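PDB 6IMP: RTX toxin RtxA from Vibrio vulnificus MO6-24/O, which probably acts as a hydrolase effector domain, with an alpha/beta-hydrolase fold, within a MARTX-type toxin of a pathogenic Vibrio. Local coordinates for residues A[200-206]-A[251-257]; A[265-269]-A[280-284]; A[175-179]-A[288-292]; A[185-189]-A[241-246]. All blocks are in the same frame, centred on the assembly; numbering follows the deposited sequence.

Contact 1: residues A[200-206]-A[251-257]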
loop_
_atom_site.group_PDB
_atom_site.type_symbol
_atom_site.label_atom_id
_atom_site.label_comp_id
_atom_site.label_asym_id
_atom_site.label_seq_id
_atom_site.Cartn_x
_atom_site.Cartn_y
_atom_site.Cartn_z
ATOM N N GLY A 200 4.017 -8.553 -11.156
ATOM C CA GLY A 200 2.733 -8.967 -10.604
ATOM C C GLY A 200 2.259 -8.161 -9.417
ATOM O O GLY A 200 3.024 -7.441 -8.779
ATOM N N LEU A 201 0.979 -8.321 -9.114
ATOM C CA LEU A 201 0.325 -7.578 -8.050
ATOM C C LEU A 201 -0.071 -8.530 -6.941
ATOM O O LEU A 201 -0.777 -9.502 -7.187
ATOM C CB LEU A 201 -0.933 -6.896 -8.591
ATOM C CG LEU A 201 -1.930 -6.415 -7.531
ATOM C CD1 LEU A 201 -1.307 -5.323 -6.663
ATOM C CD2 LEU A 201 -3.220 -5.926 -8.168
ATOM N N LEU A 202 0.324 -8.209 -5.714
ATOM C CA LEU A 202 -0.256 -8.850 -4.528
ATOM C C LEU A 202 -1.204 -7.901 -3.824
ATOM O O LEU A 202 -0.775 -6.907 -3.246
ATOM C CB LEU A 202 0.838 -9.302 -3.543
ATOM C CG LEU A 202 0.382 -9.568 -2.101
ATOM C CD1 LEU A 202 -0.643 -10.686 -2.054
ATOM C CD2 LEU A 202 1.551 -9.877 -1.192
ATOM N N LEU A 203 -2.485 -8.244 -3.841
ATOM C CA LEU A 203 -3.471 -7.616 -2.969
ATOM C C LEU A 203 -3.462 -8.299 -1.595
ATOM O O LEU A 203 -4.147 -9.299 -1.378
ATOM C CB LEU A 203 -4.871 -7.699 -3.597
ATOM C CG LEU A 203 -5.056 -7.025 -4.975
ATOM C CD1 LEU A 203 -6.394 -7.402 -5.601
ATOM C CD2 LEU A 203 -4.927 -5.510 -4.889
ATOM N N ASP A 204 -2.658 -7.763 -0.683
ATOM C CA ASP A 204 -2.483 -8.345 0.658
ATOM C C ASP A 204 -3.586 -7.841 1.577
ATOM O O ASP A 204 -3.547 -6.704 2.010
ATOM C CB ASP A 204 -1.089 -7.965 1.225
ATOM C CG ASP A 204 -0.857 -8.464 2.667
ATOM O OD1 ASP A 204 -1.670 -9.284 3.166
ATOM O OD2 ASP A 204 0.152 -8.041 3.300
ATOM N N ARG A 205 -4.552 -8.697 1.891
ATOM C CA ARG A 205 -5.620 -8.345 2.848
ATOM C C ARG A 205 -6.239 -6.988 2.481
ATOM O O ARG A 205 -6.319 -6.088 3.320
ATOM C CB ARG A 205 -5.076 -8.300 4.282
ATOM C CG ARG A 205 -4.493 -9.616 4.774
ATOM C CD ARG A 205 -3.646 -9.432 6.037
ATOM N NE ARG A 205 -2.289 -8.970 5.738
ATOM C CZ ARG A 205 -1.390 -8.579 6.644
ATOM N NH1 ARG A 205 -1.675 -8.609 7.938
ATOM N NH2 ARG A 205 -0.201 -8.133 6.249
ATOM N N PRO A 206 -6.664 -6.838 1.216
ATOM C CA PRO A 206 -7.082 -5.570 0.659
ATOM C C PRO A 206 -8.268 -4.922 1.342
ATOM O O PRO A 206 -9.088 -5.598 1.969
ATOM C CB PRO A 206 -7.507 -5.954 -0.755
ATOM C CG PRO A 206 -8.013 -7.327 -0.589
ATOM C CD PRO A 206 -6.958 -7.927 0.276
ATOM N N PRO A 251 -0.830 -11.274 -13.300
ATOM C CA PRO A 251 -0.834 -11.995 -12.032
ATOM C C PRO A 251 -1.307 -11.156 -10.840
ATOM O O PRO A 251 -0.654 -10.180 -10.449
ATOM C CB PRO A 251 0.633 -12.433 -11.859
ATOM C CG PRO A 251 1.405 -11.736 -12.922
ATOM C CD PRO A 251 0.441 -11.459 -14.018
ATOM N N ILE A 252 -2.449 -11.553 -10.291
ATOM C CA ILE A 252 -2.992 -10.975 -9.068
ATOM C C ILE A 252 -3.149 -12.067 -8.001
ATOM O O ILE A 252 -4.154 -12.770 -7.974
ATOM C CB ILE A 252 -4.373 -10.328 -9.347
ATOM C CG1 ILE A 252 -4.223 -9.243 -10.414
ATOM C CG2 ILE A 252 -5.000 -9.764 -8.063
ATOM C CD1 ILE A 252 -5.539 -8.727 -10.957
ATOM N N LEU A 253 -2.166 -12.211 -7.121
ATOM C CA LEU A 253 -2.386 -12.985 -5.901
ATOM C C LEU A 253 -3.289 -12.182 -4.985
ATOM O O LEU A 253 -3.184 -10.965 -4.907
ATOM C CB LEU A 253 -1.076 -13.320 -5.183
ATOM C CG LEU A 253 -1.199 -14.215 -3.923
ATOM C CD1 LEU A 253 -1.835 -15.564 -4.230
ATOM C CD2 LEU A 253 0.154 -14.428 -3.259
ATOM N N LEU A 254 -4.179 -12.868 -4.296
ATOM C CA LEU A 254 -5.096 -12.207 -3.393
ATOM C C LEU A 254 -5.247 -13.024 -2.106
ATOM O O LEU A 254 -5.917 -14.061 -2.081
ATOM C CB LEU A 254 -6.442 -11.999 -4.090
ATOM C CG LEU A 254 -7.632 -11.530 -3.239
ATOM C CD1 LEU A 254 -7.361 -10.187 -2.582
ATOM C CD2 LEU A 254 -8.886 -11.459 -4.100
ATOM N N LEU A 255 -4.619 -12.549 -1.037
ATOM C CA LEU A 255 -4.733 -13.197 0.261
ATOM C C LEU A 255 -5.593 -12.365 1.191
ATOM O O LEU A 255 -5.256 -11.229 1.506
ATOM C CB LEU A 255 -3.347 -13.413 0.859
ATOM C CG LEU A 255 -2.303 -14.031 -0.088
ATOM C CD1 LEU A 255 -1.069 -14.426 0.697
ATOM C CD2 LEU A 255 -2.831 -15.238 -0.833
ATOM N N THR A 256 -6.710 -12.931 1.616
ATOM C CA THR A 256 -7.647 -12.223 2.485
ATOM C C THR A 256 -7.581 -12.718 3.921
ATOM O O THR A 256 -7.228 -13.860 4.166
ATOM C CB THR A 256 -9.091 -12.395 1.998
ATOM O OG1 THR A 256 -9.515 -13.746 2.205
ATOM C CG2 THR A 256 -9.193 -12.061 0.532
ATOM N N ASP A 257 -7.996 -11.863 4.852
ATOM C CA ASP A 257 -7.969 -12.180 6.292
ATOM C C ASP A 257 -9.241 -12.921 6.714
ATOM O O ASP A 257 -10.139 -13.118 5.902
ATOM C CB ASP A 257 -7.769 -10.910 7.132
ATOM C CG ASP A 257 -8.753 -9.807 6.784
ATOM O OD1 ASP A 257 -8.887 -9.474 5.579
ATOM O OD2 ASP A 257 -9.371 -9.257 7.714
#
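Pro251 begins the pairing of two parallel strands: its O accepts Leu201 N at 2.8 Å in a nearly straight bond (174° at the hydrogen), while its ring CG rests on the CA of Gly200. Ile252 turns to the sheet face that carries Leu201 and Leu203. Its two branches divide the work, CG2 meeting Leu203 CD1 at 3.7 Å and CG1 lying alongside Leu201 CD2. Leu253 faces the other way and runs side by side with Leu202. Its O receives Leu203 N at 3.0 Å, and its own N makes only a weak bond to Leu201 O. With CG anti to the backbone N (chi1 170°), Leu254 leans back across the strand pair, bringing CD1 to 3.5 Å from Pro206 CG and against Leu203 CB. Leu255 then bonds weakly through N to Leu203 O and through O to Arg205 N (2.7 Å); separately, its CG lies near Leu202 CD1. Asp257 leaves the strand, with OD1 4.2 Å from Arg205 CB, and touches His288. Arg205 grips Asp204 side-on, NE and NH2 each taking one oxygen, and Asp204 OD2 also binds His175 NE2. The chemistry thus changes along the strands, from buried leucine and isoleucine packing to charged groups at their C-terminal ends, where active sites of this fold lie.

Contact 2: residues A[265-269]-A[280-284]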
loop_
_atom_site.group_PDB
_atom_site.type_symbol
_atom_site.label_atom_id
_atom_site.label_comp_id
_atom_site.label_asym_id
_atom_site.label_seq_id
_atom_site.Cartn_x
_atom_site.Cartn_y
_atom_site.Cartn_z
ATOM N N GLY A 265 -13.553 -9.355 0.692
ATOM C CA GLY A 265 -12.475 -9.765 -0.196
ATOM C C GLY A 265 -12.789 -11.012 -0.995
ATOM O O GLY A 265 -12.447 -11.107 -2.173
ATOM N N GLU A 266 -13.442 -11.971 -0.359
ATOM C CA GLU A 266 -13.795 -13.218 -1.028
ATOM C C GLU A 266 -14.895 -13.027 -2.067
ATOM O O GLU A 266 -14.897 -13.701 -3.099
ATOM C CB GLU A 266 -14.177 -14.290 -0.002
ATOM C CG GLU A 266 -12.978 -14.875 0.727
ATOM C CD GLU A 266 -11.888 -15.313 -0.230
ATOM O OE1 GLU A 266 -12.180 -16.118 -1.144
ATOM O OE2 GLU A 266 -10.746 -14.824 -0.093
ATOM N N LYS A 267 -15.803 -12.089 -1.813
ATOM C CA LYS A 267 -16.794 -11.690 -2.820
ATOM C C LYS A 267 -16.079 -11.002 -3.995
ATOM O O LYS A 267 -16.261 -11.368 -5.171
ATOM C CB LYS A 267 -17.851 -10.767 -2.201
ATOM C CG LYS A 267 -18.621 -11.416 -1.059
ATOM C CD LYS A 267 -19.763 -10.552 -0.542
ATOM C CE LYS A 267 -20.287 -11.098 0.783
ATOM N NZ LYS A 267 -21.569 -10.478 1.232
ATOM N N LEU A 268 -15.221 -10.042 -3.654
ATOM C CA LEU A 268 -14.341 -9.415 -4.629
ATOM C C LEU A 268 -13.642 -10.474 -5.458
ATOM O O LEU A 268 -13.692 -10.437 -6.683
ATOM C CB LEU A 268 -13.313 -8.534 -3.926
ATOM C CG LEU A 268 -12.255 -7.834 -4.787
ATOM C CD1 LEU A 268 -12.873 -7.107 -5.971
ATOM C CD2 LEU A 268 -11.441 -6.866 -3.937
ATOM N N ARG A 269 -13.029 -11.440 -4.777
ATOM C CA ARG A 269 -12.331 -12.548 -5.444
ATOM C C ARG A 269 -13.199 -13.176 -6.525
ATOM O O ARG A 269 -12.741 -13.406 -7.652
ATOM C CB ARG A 269 -11.916 -13.625 -4.433
ATOM C CG ARG A 269 -11.756 -15.021 -5.031
ATOM C CD ARG A 269 -10.994 -15.940 -4.100
ATOM N NE ARG A 269 -9.558 -15.717 -4.218
ATOM C CZ ARG A 269 -8.725 -15.431 -3.217
ATOM N NH1 ARG A 269 -7.450 -15.235 -3.487
ATOM N NH2 ARG A 269 -9.143 -15.349 -1.960
ATOM N N THR A 280 -5.049 -15.499 -8.366
ATOM C CA THR A 280 -4.679 -16.622 -7.527
ATOM C C THR A 280 -5.098 -16.329 -6.111
ATOM O O THR A 280 -5.868 -15.429 -5.860
ATOM C CB THR A 280 -3.159 -16.841 -7.478
ATOM O OG1 THR A 280 -2.507 -16.124 -8.525
ATOM C CG2 THR A 280 -2.832 -18.294 -7.639
ATOM N N GLY A 281 -4.594 -17.116 -5.182
ATOM C CA GLY A 281 -4.855 -16.899 -3.781
ATOM C C GLY A 281 -5.919 -17.702 -3.099
ATOM O O GLY A 281 -6.575 -18.544 -3.675
ATOM N N GLU A 282 -6.055 -17.425 -1.821
ATOM C CA GLU A 282 -7.059 -18.058 -0.980
ATOM C C GLU A 282 -7.393 -17.188 0.222
ATOM O O GLU A 282 -6.676 -16.235 0.530
ATOM C CB GLU A 282 -6.551 -19.422 -0.499
ATOM C CG GLU A 282 -5.434 -19.350 0.546
ATOM C CD GLU A 282 -4.668 -20.660 0.708
ATOM O OE1 GLU A 282 -3.805 -20.737 1.610
ATOM O OE2 GLU A 282 -4.917 -21.610 -0.066
ATOM N N GLN A 283 -8.467 -17.548 0.921
ATOM C CA GLN A 283 -8.681 -17.051 2.274
ATOM C C GLN A 283 -7.742 -17.712 3.278
ATOM O O GLN A 283 -7.397 -18.886 3.170
ATOM C CB GLN A 283 -10.128 -17.222 2.726
ATOM C CG GLN A 283 -10.462 -16.394 3.959
ATOM C CD GLN A 283 -11.928 -16.382 4.281
ATOM O OE1 GLN A 283 -12.673 -17.285 3.898
ATOM N NE2 GLN A 283 -12.354 -15.372 5.020
ATOM N N THR A 284 -7.396 -16.931 4.288
ATOM C CA THR A 284 -6.310 -17.198 5.216
ATOM C C THR A 284 -6.952 -17.406 6.594
ATOM O O THR A 284 -8.077 -16.967 6.813
ATOM C CB THR A 284 -5.375 -15.961 5.213
ATOM O OG1 THR A 284 -4.421 -16.074 4.152
ATOM C CG2 THR A 284 -4.661 -15.808 6.439
#
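This is a polar surface contact in which Arg269 and Glu266 of helix 260-274 meet the backbone of 280-284, around the short edge strand 282-283 of the sheet. Arg269 NH1 donates to Thr280 O over 2.9 Å at 158°. That oxygen lies in the guanidinium plane, although the nitrogen is tilted off the carbonyl plane. A bend at chi3 (-81°) turns the group so that one face covers the next peptide, with Gly281 O 3.4 Å above the plane and displaced toward its rim; this oxygen above the face is too badly angled for a hydrogen bond. NH1 also lies close to Leu254 O of strand 252-256, probably a hydrogen bond, though modelled too short to judge. The other end of the guanidinium, NH2, forms a salt bridge with Glu266 OE2, with a poorly angled, weak hydrogen bond; the carboxylate carbon lies at the edge of the group. OE2 also takes a bond from Thr256 OG1, which should steady both charges. Glu266 in turn crosses Gln283 obliquely: its CG is 4.0 Å from Gln283 CD, its OE2 is 3.8 Å from Gln283 CB, and the carboxylate and amide planes differ by 19°. Gln283 extends onward to bond Asp257 O through NE2. Helix and edge strand are here the second and third members of a beta-alpha-beta crossover that starts with strand 252-256, the recurring unit of the alpha/beta hydrolase sheet.

Contact 3: residues A[175-179]-A[288-292]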
loop_
_atom_site.group_PDB
_atom_site.type_symbol
_atom_site.label_atom_id
_atom_site.label_comp_id
_atom_site.label_asym_id
_atom_site.label_seq_id
_atom_site.Cartn_x
_atom_site.Cartn_y
_atom_site.Cartn_z
ATOM N N HIS A 175 3.187 -5.023 -3.590
ATOM C CA HIS A 175 2.583 -5.540 -2.380
ATOM C C HIS A 175 1.687 -4.449 -1.843
ATOM O O HIS A 175 2.158 -3.479 -1.249
ATOM C CB HIS A 175 3.662 -5.901 -1.351
ATOM C CG HIS A 175 3.137 -6.619 -0.142
ATOM N ND1 HIS A 175 3.928 -7.437 0.635
ATOM C CD2 HIS A 175 1.905 -6.649 0.417
ATOM C CE1 HIS A 175 3.209 -7.938 1.619
ATOM N NE2 HIS A 175 1.979 -7.474 1.513
ATOM N N GLY A 176 0.397 -4.592 -2.092
ATOM C CA GLY A 176 -0.596 -3.629 -1.610
ATOM C C GLY A 176 -1.339 -4.172 -0.410
ATOM O O GLY A 176 -2.235 -5.010 -0.558
ATOM N N TYR A 177 -0.944 -3.729 0.779
ATOM C CA TYR A 177 -1.610 -4.144 2.016
ATOM C C TYR A 177 -2.817 -3.220 2.107
ATOM O O TYR A 177 -2.728 -2.043 1.764
ATOM C CB TYR A 177 -0.602 -4.171 3.182
ATOM C CG TYR A 177 -1.201 -4.303 4.584
ATOM C CD1 TYR A 177 -1.935 -5.433 4.959
ATOM C CD2 TYR A 177 -0.941 -3.356 5.555
ATOM C CE1 TYR A 177 -2.475 -5.547 6.226
ATOM C CE2 TYR A 177 -1.464 -3.475 6.827
ATOM C CZ TYR A 177 -2.231 -4.571 7.153
ATOM O OH TYR A 177 -2.736 -4.687 8.422
ATOM N N SER A 178 -3.957 -3.772 2.529
ATOM C CA SER A 178 -5.076 -3.047 3.145
ATOM C C SER A 178 -5.528 -1.913 2.202
ATOM O O SER A 178 -5.767 -2.187 1.025
ATOM C CB SER A 178 -4.667 -2.549 4.535
ATOM O OG SER A 178 -5.806 -2.255 5.314
ATOM N N MET A 179 -5.616 -0.663 2.678
ATOM C CA MET A 179 -5.854 0.500 1.779
ATOM C C MET A 179 -4.837 0.566 0.644
ATOM O O MET A 179 -5.146 1.042 -0.432
ATOM C CB MET A 179 -5.816 1.817 2.556
ATOM C CG MET A 179 -5.929 3.095 1.715
ATOM S SD MET A 179 -6.155 4.573 2.755
ATOM C CE MET A 179 -4.454 5.091 2.918
ATOM N N HIS A 288 -6.569 -9.436 10.446
ATOM C CA HIS A 288 -6.161 -8.375 9.511
ATOM C C HIS A 288 -4.746 -7.818 9.753
ATOM O O HIS A 288 -4.030 -7.519 8.799
ATOM C CB HIS A 288 -7.176 -7.236 9.522
ATOM C CG HIS A 288 -6.912 -6.183 8.488
ATOM N ND1 HIS A 288 -7.292 -6.318 7.168
ATOM C CD2 HIS A 288 -6.295 -4.981 8.582
ATOM C CE1 HIS A 288 -6.933 -5.238 6.499
ATOM N NE2 HIS A 288 -6.326 -4.412 7.333
ATOM N N GLU A 289 -4.353 -7.693 11.017
ATOM C CA GLU A 289 -3.086 -7.047 11.379
ATOM C C GLU A 289 -1.932 -8.036 11.605
ATOM O O GLU A 289 -0.810 -7.619 11.920
ATOM C CB GLU A 289 -3.266 -6.185 12.635
ATOM C CG GLU A 289 -4.345 -5.129 12.506
ATOM C CD GLU A 289 -4.341 -4.144 13.655
ATOM O OE1 GLU A 289 -3.456 -3.258 13.678
ATOM O OE2 GLU A 289 -5.241 -4.240 14.522
ATOM N N ALA A 290 -2.190 -9.327 11.432
ATOM C CA ALA A 290 -1.184 -10.349 11.746
ATOM C C ALA A 290 -0.202 -10.542 10.586
ATOM O O ALA A 290 -0.168 -11.598 9.958
ATOM C CB ALA A 290 -1.857 -11.664 12.105
ATOM N N SER A 291 0.611 -9.523 10.333
ATOM C CA SER A 291 1.408 -9.459 9.107
ATOM C C SER A 291 2.531 -10.493 9.127
ATOM O O SER A 291 2.767 -11.204 8.142
ATOM C CB SER A 291 2.000 -8.055 8.919
ATOM O OG SER A 291 1.013 -7.133 8.487
ATOM N N ASN A 292 3.220 -10.567 10.261
ATOM C CA ASN A 292 4.346 -11.457 10.397
ATOM C C ASN A 292 3.902 -12.902 10.259
ATOM O O ASN A 292 4.426 -13.644 9.417
ATOM C CB ASN A 292 5.018 -11.256 11.743
ATOM C CG ASN A 292 6.239 -12.117 11.901
ATOM O OD1 ASN A 292 6.978 -12.349 10.938
ATOM N ND2 ASN A 292 6.442 -12.634 13.102
#
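Ser178 OG and His288 NE2 stand 3.0 Å apart in a hydrogen bond in which either could be the donor. The serine oxygen lies at the edge of the imidazole, in its plane, so it addresses the nitrogen head-on; CG of His288 anti to its backbone N (chi1 -174°) extends the ring toward the serine. Beside this pair Tyr177 brings its OH to 3.1 Å from His288 O, which lies in the plane of the phenol ring. Tyr177 CE1 sits over one face of the imidazole, but this is a slid-apart pair rather than a full stack: the planes differ by 29° and the ring centroids are 5.4 Å apart. The CB of Ser178 lies over the centre of one tyrosine face, 3.8 Å above it, and Ser291 OG approaches the ring obliquely. The next shell is centred on Arg205, which bonds Ser291 OG through NH2 and, weakly, His288 O through NH1, while its side chain packs on Tyr177. On the far side of the histidine its ring touches Asp257, with ND1 of His288 3.6 Å from Asp257 OD2, longer than a hydrogen bond. Ser178 itself has a positive phi (55°) at the tight turn leaving strand 172-177 for helix 180-192. Together with the Gly176-x-Ser178-x-Gly180 pattern, this fits the nucleophile elbow of an alpha/beta hydrolase, with Ser178 as the likely nucleophile, His288 the likely base and Asp257 the candidate acid of a catalytic triad.

Contact 4: residues A[185-189]-A[241-246]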
loop_
_atom_site.group_PDB
_atom_site.type_symbol
_atom_site.label_atom_id
_atom_site.label_comp_id
_atom_site.label_asym_id
_atom_site.label_seq_id
_atom_site.Cartn_x
_atom_site.Cartn_y
_atom_site.Cartn_z
ATOM N N ALA A 185 -3.613 -1.419 -6.945
ATOM C CA ALA A 185 -4.356 -1.728 -8.159
ATOM C C ALA A 185 -4.239 -0.600 -9.171
ATOM O O ALA A 185 -3.938 -0.860 -10.324
ATOM C CB ALA A 185 -5.819 -2.033 -7.854
ATOM N N ASP A 186 -4.425 0.648 -8.741
ATOM C CA ASP A 186 -4.293 1.790 -9.662
ATOM C C ASP A 186 -2.869 1.907 -10.236
ATOM O O ASP A 186 -2.699 2.153 -11.436
ATOM C CB ASP A 186 -4.721 3.113 -9.013
ATOM C CG ASP A 186 -5.122 4.182 -10.049
ATOM O OD1 ASP A 186 -4.553 4.212 -11.166
ATOM O OD2 ASP A 186 -6.022 4.992 -9.746
ATOM N N LEU A 187 -1.858 1.709 -9.402
ATOM C CA LEU A 187 -0.487 1.706 -9.900
ATOM C C LEU A 187 -0.341 0.626 -10.967
ATOM O O LEU A 187 0.101 0.895 -12.083
ATOM C CB LEU A 187 0.522 1.475 -8.778
ATOM C CG LEU A 187 1.991 1.666 -9.189
ATOM C CD1 LEU A 187 2.264 3.090 -9.639
ATOM C CD2 LEU A 187 2.919 1.313 -8.042
ATOM N N ALA A 188 -0.771 -0.586 -10.644
ATOM C CA ALA A 188 -0.628 -1.699 -11.572
ATOM C C ALA A 188 -1.182 -1.308 -12.944
ATOM O O ALA A 188 -0.551 -1.555 -13.967
ATOM C CB ALA A 188 -1.328 -2.941 -11.038
ATOM N N ARG A 189 -2.338 -0.643 -12.940
ATOM C CA ARG A 189 -2.986 -0.183 -14.169
ATOM C C ARG A 189 -2.083 0.792 -14.906
ATOM O O ARG A 189 -1.623 0.509 -16.020
ATOM C CB ARG A 189 -4.333 0.485 -13.856
ATOM C CG ARG A 189 -5.030 1.101 -15.058
ATOM C CD ARG A 189 -6.514 1.298 -14.789
ATOM N NE ARG A 189 -6.777 2.411 -13.868
ATOM C CZ ARG A 189 -7.920 2.596 -13.200
ATOM N NH1 ARG A 189 -8.926 1.735 -13.309
ATOM N NH2 ARG A 189 -8.048 3.636 -12.388
ATOM N N LYS A 241 -12.835 -1.073 -9.512
ATOM C CA LYS A 241 -12.796 0.159 -10.311
ATOM C C LYS A 241 -11.364 0.522 -10.715
ATOM O O LYS A 241 -11.094 0.812 -11.885
ATOM C CB LYS A 241 -13.433 1.309 -9.525
ATOM C CG LYS A 241 -13.501 2.650 -10.255
ATOM C CD LYS A 241 -14.539 3.569 -9.607
ATOM C CE LYS A 241 -14.139 5.035 -9.638
ATOM N NZ LYS A 241 -14.022 5.558 -11.027
ATOM N N ASN A 242 -10.449 0.467 -9.750
ATOM C CA ASN A 242 -9.043 0.774 -9.996
ATOM C C ASN A 242 -8.331 -0.288 -10.876
ATOM O O ASN A 242 -7.209 -0.059 -11.343
ATOM C CB ASN A 242 -8.286 0.904 -8.668
ATOM C CG ASN A 242 -8.747 2.081 -7.823
ATOM O OD1 ASN A 242 -9.929 2.446 -7.801
ATOM N ND2 ASN A 242 -7.814 2.644 -7.071
ATOM N N LEU A 243 -8.950 -1.455 -11.063
ATOM C CA LEU A 243 -8.330 -2.544 -11.849
ATOM C C LEU A 243 -8.710 -2.508 -13.329
ATOM O O LEU A 243 -8.022 -3.119 -14.161
ATOM C CB LEU A 243 -8.706 -3.915 -11.275
ATOM C CG LEU A 243 -7.780 -4.536 -10.230
ATOM C CD1 LEU A 243 -8.356 -5.867 -9.749
ATOM C CD2 LEU A 243 -6.379 -4.735 -10.787
ATOM N N LYS A 244 -9.819 -1.825 -13.640
ATOM C CA LYS A 244 -10.389 -1.802 -14.994
ATOM C C LYS A 244 -9.405 -1.220 -15.983
ATOM O O LYS A 244 -9.035 -0.065 -15.875
ATOM C CB LYS A 244 -11.665 -0.963 -15.040
ATOM C CG LYS A 244 -12.854 -1.602 -14.350
ATOM C CD LYS A 244 -14.145 -0.826 -14.603
ATOM C CE LYS A 244 -14.762 -1.150 -15.961
ATOM N NZ LYS A 244 -16.231 -1.399 -15.859
ATOM N N GLY A 245 -8.996 -2.026 -16.952
ATOM C CA GLY A 245 -8.092 -1.570 -17.992
ATOM C C GLY A 245 -6.710 -2.083 -17.712
ATOM O O GLY A 245 -5.762 -1.796 -18.455
ATOM N N LEU A 246 -6.586 -2.827 -16.615
ATOM C CA LEU A 246 -5.462 -3.714 -16.445
ATOM C C LEU A 246 -5.642 -4.872 -17.418
ATOM O O LEU A 246 -6.747 -5.425 -17.513
ATOM C CB LEU A 246 -5.372 -4.241 -15.014
ATOM C CG LEU A 246 -4.054 -4.958 -14.723
ATOM C CD1 LEU A 246 -2.874 -3.993 -14.742
ATOM C CD2 LEU A 246 -4.132 -5.677 -13.387
#
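Ala185 CB lies against Asn242 CB at 3.9 Å and the CG of Leu243 at 4.0 Å, which brings helix 180-192 close onto the end of helix 239-243. One residue on, Asp186 and Asn242 cross at about a right angle, CB of the aspartate 3.7 Å from ND2 of the amide and the two flat groups 75° apart; ND2 itself is bonded to Tyr151 OH. The main polar link is Arg189. Its chain extends and then bends at chi3 (73°), laying the guanidinium across the backbone of 241-244. NH1 donates twice: to Lys241 O at 2.8 Å, lying in the carbonyl plane on a lone pair, and to Lys244 O at 3.1 Å, tilted out of that carbonyl's plane. Asn242 O lies above one guanidinium face, close but badly angled for a bond. A gathering of carbonyl oxygens at a helix end should be attractive to the positive charge, and Asp186 OD2 adds a loose salt bridge to NH2. Beyond this, a type II turn from Leu243 to Leu246, with Gly245 at a positive phi, swings the chain back so that Leu246 CD1 rests on Ala188, 3.5 Å from its O. The joint is sandwiched in the fold: Asp186 and Leu187 pack on helix 147-164, through Tyr151 and Phe158, whereas Leu243 and Leu246 reach Ile252 of strand 252-256.

In the fold
Contacts 1 and 3 meet at the probable active site, their centres about 10 Å apart: Asp257 of contact 1, the candidate acid, touches His288 of contact 3, the likely base, and Arg205 NH2 adds a second-shell link, 2.7 Å from Ser291 OG. Contact 2 extends the same sheet outward, about 8 Å from contact 1 between centres, with Thr256 OG1 2.8 Å from Glu266 OE2. Contact 4 packs at the opposite strand end of contact 1, where Ile252 CD1 is 4.1 Å from Leu243 CD2, and its centre lies about 19 Å from that of contact 3. Along the chain, contacts 1, 2 and 4 all nest inside the loop closed by contact 3.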